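Local coordinates for hypothetical protein EF2904 (Enterococcus faecalis, PDB 2AZ4) that is of unknown function but, as a two-zinc metallo-beta-lactamase-fold protein, possibly acts as an RNA-binding exonuclease, at residues Tyr111-Thr116 / Leu147-Val152; Ser159-Pro164 / Ala174-Thr179. All coordinates share one frame; numbering follows the deposited sequence.

Interaction 1. Residues Tyr111-Thr116 / Leu147-Val152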
ATOM      1  N   TYR A 111      12.476   9.384  -0.595  1.00 15.49           N
ATOM      2  CA  TYR A 111      12.077   9.507  -1.998  1.00 16.26           C
ATOM      3  C   TYR A 111      10.900   8.604  -2.265  1.00 16.28           C
ATOM      4  O   TYR A 111      10.841   7.469  -1.797  1.00 16.25           O
ATOM      5  CB  TYR A 111      13.218   9.134  -2.972  1.00 15.93           C
ATOM      6  CG  TYR A 111      14.417  10.054  -2.939  1.00 16.70           C
ATOM      7  CD1 TYR A 111      14.412  11.274  -3.637  1.00 18.03           C
ATOM      8  CD2 TYR A 111      15.541   9.723  -2.202  1.00 17.92           C
ATOM      9  CE1 TYR A 111      15.486  12.114  -3.606  1.00 14.96           C
ATOM     10  CE2 TYR A 111      16.632  10.549  -2.155  1.00 16.43           C
ATOM     11  CZ  TYR A 111      16.604  11.739  -2.862  1.00 18.40           C
ATOM     12  OH  TYR A 111      17.675  12.555  -2.814  1.00 15.80           O
ATOM     13  N   THR A 112       9.962   9.098  -3.049  1.00 15.81           N
ATOM     14  CA  THR A 112       8.823   8.296  -3.401  1.00 15.52           C
ATOM     15  C   THR A 112       8.186   8.934  -4.630  1.00 16.29           C
ATOM     16  O   THR A 112       8.540  10.046  -4.968  1.00 16.33           O
ATOM     17  CB  THR A 112       7.831   8.144  -2.204  1.00 15.45           C
ATOM     18  OG1 THR A 112       6.949   7.055  -2.475  1.00 15.04           O
ATOM     19  CG2 THR A 112       7.023   9.423  -1.942  1.00 14.76           C
ATOM     20  N   LEU A 113       7.289   8.242  -5.325  1.00 15.84           N
ATOM     21  CA  LEU A 113       6.601   8.953  -6.390  1.00 16.49           C
ATOM     22  C   LEU A 113       5.691  10.005  -5.752  1.00 17.21           C
ATOM     23  O   LEU A 113       5.143   9.788  -4.667  1.00 16.66           O
ATOM     24  CB  LEU A 113       5.819   8.024  -7.314  1.00 16.13           C
ATOM     25  CG  LEU A 113       6.665   7.110  -8.231  1.00 16.95           C
ATOM     26  CD1 LEU A 113       5.759   6.240  -9.039  1.00 15.08           C
ATOM     27  CD2 LEU A 113       7.637   7.883  -9.169  1.00 17.93           C
ATOM     28  N   LYS A 114       5.548  11.147  -6.419  1.00 17.25           N
ATOM     29  CA  LYS A 114       4.750  12.258  -5.891  1.00 17.72           C
ATOM     30  C   LYS A 114       3.319  11.883  -5.466  1.00 17.24           C
ATOM     31  O   LYS A 114       2.827  12.418  -4.472  1.00 17.58           O
ATOM     32  CB  LYS A 114       4.775  13.476  -6.843  1.00 17.76           C
ATOM     33  CG  LYS A 114       4.039  13.294  -8.146  1.00 18.45           C
ATOM     34  CD  LYS A 114       4.333  14.450  -9.124  1.00 19.17           C
ATOM     35  CE  LYS A 114       3.680  14.223 -10.498  1.00 18.27           C
ATOM     36  NZ  LYS A 114       4.337  13.087 -11.252  1.00 18.68           N
ATOM     37  N   GLU A 115       2.680  10.955  -6.173  1.00 16.79           N
ATOM     38  CA  GLU A 115       1.331  10.512  -5.827  1.00 17.18           C
ATOM     39  C   GLU A 115       1.287   9.754  -4.487  1.00 17.05           C
ATOM     40  O   GLU A 115       0.369   9.941  -3.693  1.00 16.37           O
ATOM     41  CB  GLU A 115       0.718   9.653  -6.950  1.00 17.83           C
ATOM     42  CG  GLU A 115       0.589  10.417  -8.290  1.00 20.60           C
ATOM     43  CD  GLU A 115       1.866  10.397  -9.127  1.00 23.00           C
ATOM     44  OE1 GLU A 115       2.893   9.812  -8.684  1.00 22.06           O
ATOM     45  OE2 GLU A 115       1.847  10.985 -10.235  1.00 23.66           O
ATOM     46  N   THR A 116       2.289   8.910  -4.240  1.00 15.69           N
ATOM     47  CA  THR A 116       2.421   8.253  -2.944  1.00 15.69           C
ATOM     48  C   THR A 116       2.489   9.274  -1.800  1.00 15.76           C
ATOM     49  O   THR A 116       1.880   9.083  -0.729  1.00 14.17           O
ATOM     50  CB  THR A 116       3.667   7.349  -2.915  1.00 15.46           C
ATOM     51  OG1 THR A 116       3.442   6.210  -3.772  1.00 16.07           O
ATOM     52  CG2 THR A 116       3.943   6.868  -1.470  1.00 16.53           C
ATOM     53  N   LEU A 147       8.688  12.382  -6.621  1.00 14.33           N
ATOM     54  CA  LEU A 147       9.354  12.202  -7.913  1.00 14.92           C
ATOM     55  C   LEU A 147       8.351  11.829  -9.010  1.00 14.62           C
ATOM     56  O   LEU A 147       7.209  11.480  -8.726  1.00 14.22           O
ATOM     57  CB  LEU A 147      10.409  11.077  -7.811  1.00 14.61           C
ATOM     58  CG  LEU A 147      11.529  11.277  -6.791  1.00 15.18           C
ATOM     59  CD1 LEU A 147      12.405  10.005  -6.766  1.00 14.83           C
ATOM     60  CD2 LEU A 147      12.365  12.563  -7.120  1.00 12.69           C
ATOM     61  N   ASN A 148       8.800  11.942 -10.254  1.00 15.62           N
ATOM     62  CA  ASN A 148       8.038  11.601 -11.426  1.00 16.68           C
ATOM     63  C   ASN A 148       8.364  10.176 -11.852  1.00 16.73           C
ATOM     64  O   ASN A 148       9.385   9.612 -11.477  1.00 17.18           O
ATOM     65  CB  ASN A 148       8.367  12.589 -12.575  1.00 16.89           C
ATOM     66  CG  ASN A 148       8.078  14.032 -12.202  1.00 18.26           C
ATOM     67  OD1 ASN A 148       8.942  14.913 -12.318  1.00 22.17           O
ATOM     68  ND2 ASN A 148       6.864  14.283 -11.758  1.00 16.43           N
ATOM     69  N   LYS A 149       7.495   9.579 -12.636  1.00 17.47           N
ATOM     70  CA  LYS A 149       7.761   8.237 -13.103  1.00 18.58           C
ATOM     71  C   LYS A 149       9.116   8.129 -13.822  1.00 19.24           C
ATOM     72  O   LYS A 149       9.504   9.006 -14.612  1.00 18.95           O
ATOM     73  CB  LYS A 149       6.612   7.771 -13.985  1.00 18.63           C
ATOM     74  CG  LYS A 149       5.289   7.692 -13.223  1.00 20.24           C
ATOM     75  CD  LYS A 149       4.134   7.627 -14.211  1.00 24.42           C
ATOM     76  CE  LYS A 149       2.922   6.984 -13.587  1.00 26.88           C
ATOM     77  NZ  LYS A 149       1.811   7.061 -14.552  1.00 29.92           N
ATOM     78  N   ASN A 150       9.823   7.051 -13.512  1.00 19.40           N
ATOM     79  CA  ASN A 150      11.121   6.713 -14.109  1.00 20.28           C
ATOM     80  C   ASN A 150      12.258   7.694 -13.792  1.00 20.56           C
ATOM     81  O   ASN A 150      13.279   7.687 -14.481  1.00 20.78           O
ATOM     82  CB  ASN A 150      11.002   6.475 -15.620  1.00 20.58           C
ATOM     83  CG  ASN A 150       9.855   5.533 -15.983  1.00 21.76           C
ATOM     84  OD1 ASN A 150       9.823   4.381 -15.572  1.00 24.90           O
ATOM     85  ND2 ASN A 150       8.918   6.026 -16.761  1.00 23.84           N
ATOM     86  N   ASP A 151      12.099   8.521 -12.756  1.00 20.74           N
ATOM     87  CA  ASP A 151      13.205   9.407 -12.331  1.00 20.94           C
ATOM     88  C   ASP A 151      14.341   8.560 -11.788  1.00 20.87           C
ATOM     89  O   ASP A 151      14.096   7.490 -11.209  1.00 20.26           O
ATOM     90  CB  ASP A 151      12.773  10.395 -11.237  1.00 21.20           C
ATOM     91  CG  ASP A 151      11.940  11.568 -11.768  1.00 23.93           C
ATOM     92  OD1 ASP A 151      11.892  11.804 -13.000  1.00 24.92           O
ATOM     93  OD2 ASP A 151      11.336  12.276 -10.931  1.00 24.52           O
ATOM     94  N   VAL A 152      15.572   9.049 -11.971  1.00 20.48           N
ATOM     95  CA  VAL A 152      16.760   8.395 -11.484  1.00 20.93           C
ATOM     96  C   VAL A 152      17.382   9.302 -10.407  1.00 20.59           C
ATOM     97  O   VAL A 152      17.616  10.509 -10.621  1.00 19.62           O
ATOM     98  CB  VAL A 152      17.779   8.102 -12.641  1.00 21.37           C
ATOM     99  CG1 VAL A 152      19.079   7.470 -12.112  1.00 21.44           C
ATOM    100  CG2 VAL A 152      17.147   7.197 -13.703  1.00 21.66           C
TER
HETATM  101  O   HOH W   1       4.979  10.624 -10.309  1.00 21.27           O

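Interaction 2. Residues Ser159-Pro164 / Ala174-Thr179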
ATOM      1  N   SER A 159      22.779   4.300  -8.295  1.00 23.76           N
ATOM      2  CA  SER A 159      21.759   4.926  -9.120  1.00 24.13           C
ATOM      3  C   SER A 159      20.436   4.161  -8.964  1.00 23.14           C
ATOM      4  O   SER A 159      20.398   2.927  -9.056  1.00 23.00           O
ATOM      5  CB  SER A 159      22.233   4.942 -10.573  1.00 24.74           C
ATOM      6  OG  SER A 159      21.145   4.852 -11.467  1.00 28.04           O
ATOM      7  N   VAL A 160      19.363   4.884  -8.664  1.00 22.09           N
ATOM      8  CA  VAL A 160      18.079   4.247  -8.367  1.00 21.34           C
ATOM      9  C   VAL A 160      17.041   4.834  -9.299  1.00 21.18           C
ATOM     10  O   VAL A 160      16.819   6.050  -9.305  1.00 21.66           O
ATOM     11  CB  VAL A 160      17.633   4.452  -6.891  1.00 21.47           C
ATOM     12  CG1 VAL A 160      16.312   3.709  -6.597  1.00 20.21           C
ATOM     13  CG2 VAL A 160      18.725   4.037  -5.908  1.00 20.39           C
ATOM     14  N   GLU A 161      16.427   3.976 -10.094  1.00 21.10           N
ATOM     15  CA  GLU A 161      15.318   4.377 -10.939  1.00 21.03           C
ATOM     16  C   GLU A 161      14.004   3.955 -10.296  1.00 20.28           C
ATOM     17  O   GLU A 161      13.827   2.782  -9.927  1.00 19.69           O
ATOM     18  CB  GLU A 161      15.419   3.770 -12.338  1.00 21.50           C
ATOM     19  CG  GLU A 161      14.407   4.401 -13.342  1.00 22.04           C
ATOM     20  CD  GLU A 161      14.597   3.914 -14.771  1.00 24.86           C
ATOM     21  OE1 GLU A 161      15.692   3.402 -15.074  1.00 28.59           O
ATOM     22  OE2 GLU A 161      13.653   4.055 -15.598  1.00 26.65           O
ATOM     23  N   ILE A 162      13.078   4.909 -10.173  1.00 18.70           N
ATOM     24  CA  ILE A 162      11.782   4.633  -9.552  1.00 17.97           C
ATOM     25  C   ILE A 162      10.721   4.442 -10.632  1.00 16.84           C
ATOM     26  O   ILE A 162      10.370   5.357 -11.371  1.00 16.90           O
ATOM     27  CB  ILE A 162      11.409   5.700  -8.489  1.00 17.33           C
ATOM     28  CG1 ILE A 162      10.120   5.325  -7.763  1.00 18.07           C
ATOM     29  CG2 ILE A 162      11.352   7.096  -9.103  1.00 19.19           C
ATOM     30  CD1 ILE A 162       9.996   5.972  -6.370  1.00 19.09           C
ATOM     31  N   VAL A 163      10.202   3.238 -10.716  1.00 16.46           N
ATOM     32  CA  VAL A 163       9.442   2.850 -11.892  1.00 15.75           C
ATOM     33  C   VAL A 163       8.042   2.517 -11.431  1.00 16.00           C
ATOM     34  O   VAL A 163       7.914   1.716 -10.527  1.00 17.18           O
ATOM     35  CB  VAL A 163      10.085   1.574 -12.531  1.00 16.22           C
ATOM     36  CG1 VAL A 163       9.259   1.076 -13.719  1.00 13.90           C
ATOM     37  CG2 VAL A 163      11.555   1.861 -12.980  1.00 14.62           C
ATOM     38  N   PRO A 164       7.001   3.081 -12.077  1.00 15.95           N
ATOM     39  CA  PRO A 164       5.607   2.819 -11.699  1.00 16.37           C
ATOM     40  C   PRO A 164       5.219   1.379 -11.978  1.00 17.02           C
ATOM     41  O   PRO A 164       5.625   0.782 -13.003  1.00 17.42           O
ATOM     42  CB  PRO A 164       4.808   3.771 -12.591  1.00 15.62           C
ATOM     43  CG  PRO A 164       5.701   3.957 -13.816  1.00 15.18           C
ATOM     44  CD  PRO A 164       7.080   4.015 -13.220  1.00 15.68           C
ATOM     45  N   ALA A 174       8.411   0.302  -8.251  1.00 16.15           N
ATOM     46  CA  ALA A 174       9.489  -0.658  -8.060  1.00 16.41           C
ATOM     47  C   ALA A 174      10.803   0.110  -8.221  1.00 16.76           C
ATOM     48  O   ALA A 174      10.821   1.252  -8.726  1.00 16.87           O
ATOM     49  CB  ALA A 174       9.390  -1.765  -9.106  1.00 16.44           C
ATOM     50  N   LEU A 175      11.904  -0.479  -7.766  1.00 16.61           N
ATOM     51  CA  LEU A 175      13.184   0.223  -7.828  1.00 17.03           C
ATOM     52  C   LEU A 175      14.129  -0.586  -8.691  1.00 17.74           C
ATOM     53  O   LEU A 175      14.212  -1.817  -8.536  1.00 17.74           O
ATOM     54  CB  LEU A 175      13.773   0.414  -6.422  1.00 16.51           C
ATOM     55  CG  LEU A 175      12.880   1.044  -5.336  1.00 16.53           C
ATOM     56  CD1 LEU A 175      13.657   1.096  -4.039  1.00 18.80           C
ATOM     57  CD2 LEU A 175      12.410   2.483  -5.734  1.00 17.34           C
ATOM     58  N   LEU A 176      14.809   0.088  -9.621  1.00 17.80           N
ATOM     59  CA  LEU A 176      15.887  -0.532 -10.369  1.00 18.59           C
ATOM     60  C   LEU A 176      17.153   0.112  -9.849  1.00 18.74           C
ATOM     61  O   LEU A 176      17.328   1.329  -9.960  1.00 19.70           O
ATOM     62  CB  LEU A 176      15.770  -0.289 -11.873  1.00 18.75           C
ATOM     63  CG  LEU A 176      14.535  -0.742 -12.644  1.00 21.16           C
ATOM     64  CD1 LEU A 176      14.795  -0.435 -14.091  1.00 25.07           C
ATOM     65  CD2 LEU A 176      14.288  -2.192 -12.476  1.00 21.54           C
ATOM     66  N   ILE A 177      18.028  -0.707  -9.287  1.00 18.65           N
ATOM     67  CA  ILE A 177      19.190  -0.210  -8.547  1.00 19.60           C
ATOM     68  C   ILE A 177      20.513  -0.585  -9.221  1.00 19.97           C
ATOM     69  O   ILE A 177      20.779  -1.754  -9.446  1.00 19.61           O
ATOM     70  CB  ILE A 177      19.137  -0.737  -7.087  1.00 18.79           C
ATOM     71  CG1 ILE A 177      17.863  -0.236  -6.397  1.00 19.09           C
ATOM     72  CG2 ILE A 177      20.396  -0.310  -6.269  1.00 20.08           C
ATOM     73  CD1 ILE A 177      17.285  -1.232  -5.361  1.00 18.48           C
ATOM     74  N   ARG A 178      21.340   0.406  -9.540  1.00 20.91           N
ATOM     75  CA  ARG A 178      22.623   0.102 -10.144  1.00 22.27           C
ATOM     76  C   ARG A 178      23.795   0.660  -9.351  1.00 22.95           C
ATOM     77  O   ARG A 178      23.753   1.806  -8.895  1.00 22.26           O
ATOM     78  CB  ARG A 178      22.669   0.584 -11.601  1.00 22.29           C
ATOM     79  CG  ARG A 178      21.767  -0.247 -12.497  1.00 24.87           C
ATOM     80  CD  ARG A 178      21.821   0.273 -13.903  1.00 30.96           C
ATOM     81  NE  ARG A 178      20.504   0.309 -14.528  1.00 34.91           N
ATOM     82  CZ  ARG A 178      20.024  -0.619 -15.351  1.00 35.08           C
ATOM     83  NH1 ARG A 178      20.742  -1.694 -15.653  1.00 34.47           N
ATOM     84  NH2 ARG A 178      18.811  -0.465 -15.864  1.00 34.52           N
ATOM     85  N   THR A 179      24.803  -0.189  -9.154  1.00 23.21           N
ATOM     86  CA  THR A 179      26.165   0.247  -8.811  1.00 24.67           C
ATOM     87  C   THR A 179      27.020  -0.039 -10.057  1.00 25.63           C
ATOM     88  O   THR A 179      26.535  -0.696 -10.993  1.00 25.64           O
ATOM     89  CB  THR A 179      26.703  -0.498  -7.586  1.00 24.77           C
ATOM     90  OG1 THR A 179      26.784  -1.902  -7.862  1.00 25.91           O
ATOM     91  CG2 THR A 179      25.775  -0.301  -6.391  1.00 24.66           C
TER
HETATM   92  O   HOH W   2      19.379   2.634 -11.885  1.00 32.09           O
HETATM   93  O   HOH W   3      18.041   1.471 -13.948  1.00 39.20           O

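Interaction 1. Residues Tyr111-Thr116 / Leu147-Val152
The carbonyl oxygen of L147 is gripped by two donors. The backbone N of K114 reaches L147 O at 2.9 Å, lying in the carbonyl plane on a lone pair with an N-H...O angle of 166°, and a water donates a second bond to the same oxygen. That water also donates to E115 OE1 and accepts from K114 NZ at 2.7 Å, so one solvent molecule ties both charged side chains to the end of strand 145-147. K114 can reach it because CG sits between its own N and carbonyl carbon (chi1 69°), which lays the aliphatic part of the chain alongside L147 O before the bend at chi4 turns NZ to the water. E115 OE2 is a further partner of this ammonium, in a salt bridge whose hydrogen bond is weak.

On the other side of L113, T112 O accepts a bond from L147 N at 2.9 Å, completing a short parallel bridge centred on L113 and L147, whose side chains diverge. L147 CD1 approaches Y111 CD1 obliquely at 3.9 Å, while L113 CD2 lies 3.4 Å from N148 O. The loop that follows is a type II turn, N148 to D151.

L113 is the N-cap of helix 114-123, so the pairing spans a strand-to-helix junction. Strand 145-147 forms one border of its sheet beside strand 110-113; I153 packs on both Y111 and L147, and I162 of strand 158-164 touches L113.

Interaction 2. Residues Ser159-Pro164 / Ala174-Thr179
V163 and L176 mesh obliquely on one face of this antiparallel pair: V163 CG2 rests 4.0 Å from L176 CG, with L176 CD1 close by. The leucine lodges over the gap between V163 and the extended chain of E161, whose methylenes run beside it in the same direction. E161 CG stands anti to the backbone N (chi1 -169°), carrying OE1 out to 4.1 Å from L176 CD1. Beyond it a water donates to E161 OE1 and accepts from R178 NE, bridging the two ends; E161 OE2 is held by K206.

On the other face L175 is the bump. Its CD2 sits over the gap between V160 CG1 and I162 CG1, 4.2 Å from each, and V160 CG1 also meets I177 CG1 at 4.2 Å. Six backbone bonds set this register through the hydrogen-bonded pairs S159-R178, E161-L176 and V163-A174; the shortest include R178 N to S159 O at 2.7 Å.

The hairpin is layered on both faces, in keeping with the alpha-beta/beta-alpha sandwich of the metallo-beta-lactamase fold. Helix 197-207 covers the V163, A174 and L176 face, strand 30-34 the V160, L175 and I177 face, and strands 152-155 and 182-186 flank the pair within the sheet.

In the fold
Two sheets packed face to face form a sandwich with the zinc site at one edge, as in the metallo-beta-lactamase fold: interaction 1 joins the outermost strand, 145-147, to the sheet that contains strand 30-34, and interaction 2 lies in the other. Their centres are 11 Å apart and they join directly. N150 N lies 2.8 Å from I162 O and D151 O 3.0 Å from I162 N, both probable hydrogen bonds, so the turn of 147-152 pairs alongside strand 158-164 as the chain enters strand 152-155. Neither contact supplies a zinc ligand. The side chain of T112 is about 6 Å from that of H92, and that of A174 about 9 Å from that of D189; the side chains of T112 and A174 are each about 12 Å from a bound zinc ion.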